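Local coordinates for protein antitoxin HipB (Escherichia coli, PDB 4Z5H) that neutralises the toxin HipA and, as a homodimer, binds and bends operator DNA to repress transcription of the hipBA operon, at residues N13-V18 with S41-N46. The protein carries 1 engineered substitution. Numbering follows the deposited sequence.
With nucleotides of chain B; nucleotides of chain C.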
loop_
_atom_site.group_PDB
_atom_site.type_symbol
_atom_site.label_atom_id
_atom_site.label_comp_id
_atom_site.label_asym_id
_atom_site.label_seq_id
_atom_site.Cartn_x
_atom_site.Cartn_y
_atom_site.Cartn_z
ATOM N N ASN A 13 11.006 1.834 -3.756
ATOM C CA ASN A 13 12.079 2.746 -4.059
ATOM C C ASN A 13 11.911 4.045 -3.278
ATOM O O ASN A 13 12.857 4.527 -2.719
ATOM C CB ASN A 13 12.138 3.058 -5.556
ATOM C CG ASN A 13 12.613 1.882 -6.395
ATOM O OD1 ASN A 13 12.998 0.878 -5.877
ATOM N ND2 ASN A 13 12.565 2.021 -7.678
ATOM N N ALA A 14 10.696 4.578 -3.225
ATOM C CA ALA A 14 10.421 5.780 -2.457
ATOM C C ALA A 14 10.653 5.623 -0.945
ATOM O O ALA A 14 11.194 6.480 -0.304
ATOM C CB ALA A 14 9.009 6.256 -2.705
ATOM N N MET A 15 10.205 4.514 -0.397
ATOM C CA MET A 15 10.406 4.224 1.001
ATOM C C MET A 15 11.859 3.986 1.417
ATOM O O MET A 15 12.252 4.390 2.473
ATOM C CB MET A 15 9.473 3.138 1.474
ATOM C CG MET A 15 8.047 3.633 1.496
ATOM S SD MET A 15 6.840 2.357 1.707
ATOM C CE MET A 15 7.055 1.998 3.424
ATOM N N LYS A 16 12.615 3.314 0.562
ATOM C CA LYS A 16 14.038 3.103 0.773
ATOM C C LYS A 16 14.755 4.452 0.787
ATOM O O LYS A 16 15.615 4.689 1.590
ATOM C CB LYS A 16 14.621 2.209 -0.306
ATOM C CG LYS A 16 16.109 1.940 -0.170
ATOM C CD LYS A 16 16.613 1.002 -1.248
ATOM C CE LYS A 16 18.118 0.793 -1.195
ATOM N NZ LYS A 16 18.552 -0.283 -2.101
ATOM N N LEU A 17 14.354 5.332 -0.115
ATOM C CA LEU A 17 14.951 6.643 -0.205
ATOM C C LEU A 17 14.741 7.415 1.087
ATOM O O LEU A 17 15.655 8.015 1.584
ATOM C CB LEU A 17 14.394 7.404 -1.396
ATOM C CG LEU A 17 14.984 8.783 -1.692
ATOM C CD1 LEU A 17 16.494 8.730 -1.847
ATOM C CD2 LEU A 17 14.343 9.386 -2.931
ATOM N N VAL A 18 13.541 7.336 1.647
ATOM C CA VAL A 18 13.265 7.968 2.912
ATOM C C VAL A 18 14.138 7.372 4.015
ATOM O O VAL A 18 14.670 8.100 4.832
ATOM C CB VAL A 18 11.770 7.886 3.304
ATOM C CG1 VAL A 18 11.570 8.407 4.707
ATOM C CG2 VAL A 18 10.900 8.652 2.323
ATOM N N SER A 41 14.470 -6.072 3.910
ATOM C CA SER A 41 15.292 -6.240 2.731
ATOM C C SER A 41 14.430 -6.801 1.580
ATOM O O SER A 41 14.519 -6.348 0.471
ATOM C CB SER A 41 16.499 -7.124 3.019
ATOM O OG SER A 41 17.154 -7.491 1.848
ATOM N N ASN A 42 13.580 -7.762 1.876
ATOM C CA ASN A 42 12.704 -8.313 0.862
ATOM C C ASN A 42 11.746 -7.254 0.312
ATOM O O ASN A 42 11.515 -7.228 -0.860
ATOM C CB ASN A 42 11.942 -9.550 1.338
ATOM C CG ASN A 42 11.132 -10.212 0.227
ATOM O OD1 ASN A 42 11.661 -10.926 -0.592
ATOM N ND2 ASN A 42 9.849 -9.945 0.197
ATOM N N PHE A 43 11.223 -6.385 1.173
ATOM C CA PHE A 43 10.322 -5.342 0.728
ATOM C C PHE A 43 11.020 -4.381 -0.235
ATOM O O PHE A 43 10.498 -4.087 -1.271
ATOM C CB PHE A 43 9.752 -4.555 1.917
ATOM C CG PHE A 43 9.121 -3.233 1.544
ATOM C CD1 PHE A 43 7.946 -3.186 0.828
ATOM C CD2 PHE A 43 9.734 -2.048 1.864
ATOM C CE1 PHE A 43 7.384 -1.971 0.478
ATOM C CE2 PHE A 43 9.178 -0.836 1.532
ATOM C CZ PHE A 43 8.002 -0.791 0.837
ATOM N N GLU A 44 12.197 -3.912 0.145
ATOM C CA GLU A 44 12.932 -2.940 -0.648
ATOM C C GLU A 44 13.314 -3.496 -2.028
ATOM O O GLU A 44 13.259 -2.804 -3.003
ATOM C CB GLU A 44 14.139 -2.401 0.124
ATOM C CG GLU A 44 13.753 -1.518 1.303
ATOM C CD GLU A 44 14.923 -0.787 1.957
ATOM O OE1 GLU A 44 16.074 -1.126 1.693
ATOM O OE2 GLU A 44 14.664 0.133 2.725
ATOM N N ASN A 45 13.694 -4.755 -2.074
ATOM C CA ASN A 45 14.162 -5.367 -3.299
ATOM C C ASN A 45 13.165 -6.181 -4.101
ATOM O O ASN A 45 13.270 -6.274 -5.289
ATOM C CB ASN A 45 15.426 -6.167 -3.018
ATOM C CG ASN A 45 16.519 -5.292 -2.491
ATOM O OD1 ASN A 45 17.034 -4.463 -3.209
ATOM N ND2 ASN A 45 16.827 -5.426 -1.222
ATOM N N ASN A 46 12.220 -6.776 -3.413
ATOM C CA ASN A 46 11.285 -7.665 -4.020
ATOM C C ASN A 46 9.853 -7.383 -3.517
ATOM O O ASN A 46 9.222 -8.251 -2.971
ATOM C CB ASN A 46 11.731 -9.073 -3.666
ATOM C CG ASN A 46 11.036 -10.129 -4.471
ATOM O OD1 ASN A 46 10.740 -9.935 -5.628
ATOM N ND2 ASN A 46 10.769 -11.253 -3.851
ATOM P P DA B 3 19.843 -5.016 0.876
ATOM O OP1 DA B 3 20.056 -3.787 0.165
ATOM O OP2 DA B 3 18.569 -5.247 1.532
ATOM O "O5'" DA B 3 20.139 -6.232 -0.085
ATOM C "C5'" DA B 3 21.431 -6.385 -0.691
ATOM C "C4'" DA B 3 21.888 -7.824 -0.672
ATOM O "O4'" DA B 3 22.216 -8.244 0.669
ATOM C "C3'" DA B 3 20.896 -8.853 -1.216
ATOM O "O3'" DA B 3 21.630 -9.736 -2.056
ATOM C "C2'" DA B 3 20.377 -9.534 0.034
ATOM C "C1'" DA B 3 21.566 -9.453 0.970
ATOM N N9 DA B 3 21.238 -9.436 2.389
ATOM C C8 DA B 3 20.264 -8.708 3.017
ATOM N N7 DA B 3 20.217 -8.896 4.312
ATOM C C5 DA B 3 21.245 -9.793 4.557
ATOM C C6 DA B 3 21.720 -10.393 5.737
ATOM N N6 DA B 3 21.202 -10.171 6.943
ATOM N N1 DA B 3 22.750 -11.255 5.628
ATOM C C2 DA B 3 23.271 -11.479 4.421
ATOM N N3 DA B 3 22.906 -10.991 3.241
ATOM C C4 DA B 3 21.879 -10.138 3.381
ATOM P P DA C 12 8.010 -13.638 -1.543
ATOM O OP1 DA C 12 8.195 -12.271 -2.029
ATOM O OP2 DA C 12 9.174 -14.485 -1.280
ATOM O "O5'" DA C 12 7.133 -13.525 -0.230
ATOM C "C5'" DA C 12 5.749 -13.163 -0.302
ATOM C "C4'" DA C 12 5.220 -12.870 1.080
ATOM O "O4'" DA C 12 4.997 -14.110 1.777
ATOM C "C3'" DA C 12 6.172 -12.079 1.965
ATOM O "O3'" DA C 12 5.422 -11.351 2.924
ATOM C "C2'" DA C 12 6.985 -13.164 2.643
ATOM C "C1'" DA C 12 5.996 -14.315 2.760
ATOM N N9 DA C 12 6.578 -15.627 2.516
ATOM C C8 DA C 12 7.525 -15.981 1.589
ATOM N N7 DA C 12 7.814 -17.257 1.588
ATOM C C5 DA C 12 6.992 -17.783 2.574
ATOM C C6 DA C 12 6.818 -19.084 3.060
ATOM N N6 DA C 12 7.489 -20.141 2.602
ATOM N N1 DA C 12 5.921 -19.267 4.052
ATOM C C2 DA C 12 5.241 -18.209 4.504
ATOM N N3 DA C 12 5.315 -16.938 4.127
ATOM C C4 DA C 12 6.220 -16.791 3.146
HETATM O O HOH W 1 14.069 -0.162 -3.308
HETATM O O HOH W 2 12.138 -2.153 -5.436
HETATM O O HOH W 3 17.670 -2.296 -0.112
#
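Met15 and Phe43 form the tight side of this contact, where helix 8-21 packs against helix 37-45, the second helix of the helix-turn-helix in a cro/C1-type DNA-binding domain. The sulfur of Met15 sits at the edge of the Phe43 ring, in a Met-aromatic contact: SD lies 3.5 Å from CZ and 73° off the ring normal. A bend at the last torsion (chi3 74°) lifts the methyl out of the ring plane, where Met15 CE stays 3.9 Å from Phe43 CZ, while CB touches neighbouring CE2. A flexible thioether suits this buried spot, since it can follow a flat ring on one side and Phe55, Ile58 and Leu59 of helix 52-61 on another; Ile58 also touches Phe43. Leu68 and Leu52 of the second subunit pack on Met15 and Phe43, respectively, so the apolar cluster extends across the dimer.

Toward the DNA the packing gives way to polar groups and water. The fully extended Lys16 crosses the Glu44 side chain at about a right angle, its methylenes lying against the carboxylate, with CG 3.6 Å from OE1. That carboxylate is buried, and Arg19, in a salt bridge to OE2, and Gln26, hydrogen-bonded to OE1, probably offset the cost. On another side of the contact, two waters bridge Asn13 OD1 to the backbone O of Glu44, a job for a short polar side chain on an exposed helix surface. Ser41 suits close approach to DNA: its small hydroxyl OG donates to OP2 of DA3 of chain B at 2.7 Å. Lys16 NZ stays 4.6 Å from Glu44 OE1, yet one water joins the two. That water accepts from Lys16 NZ and also meets the DNA backbone, its oxygen 2.8 Å from OP1 of DA3 of chain B.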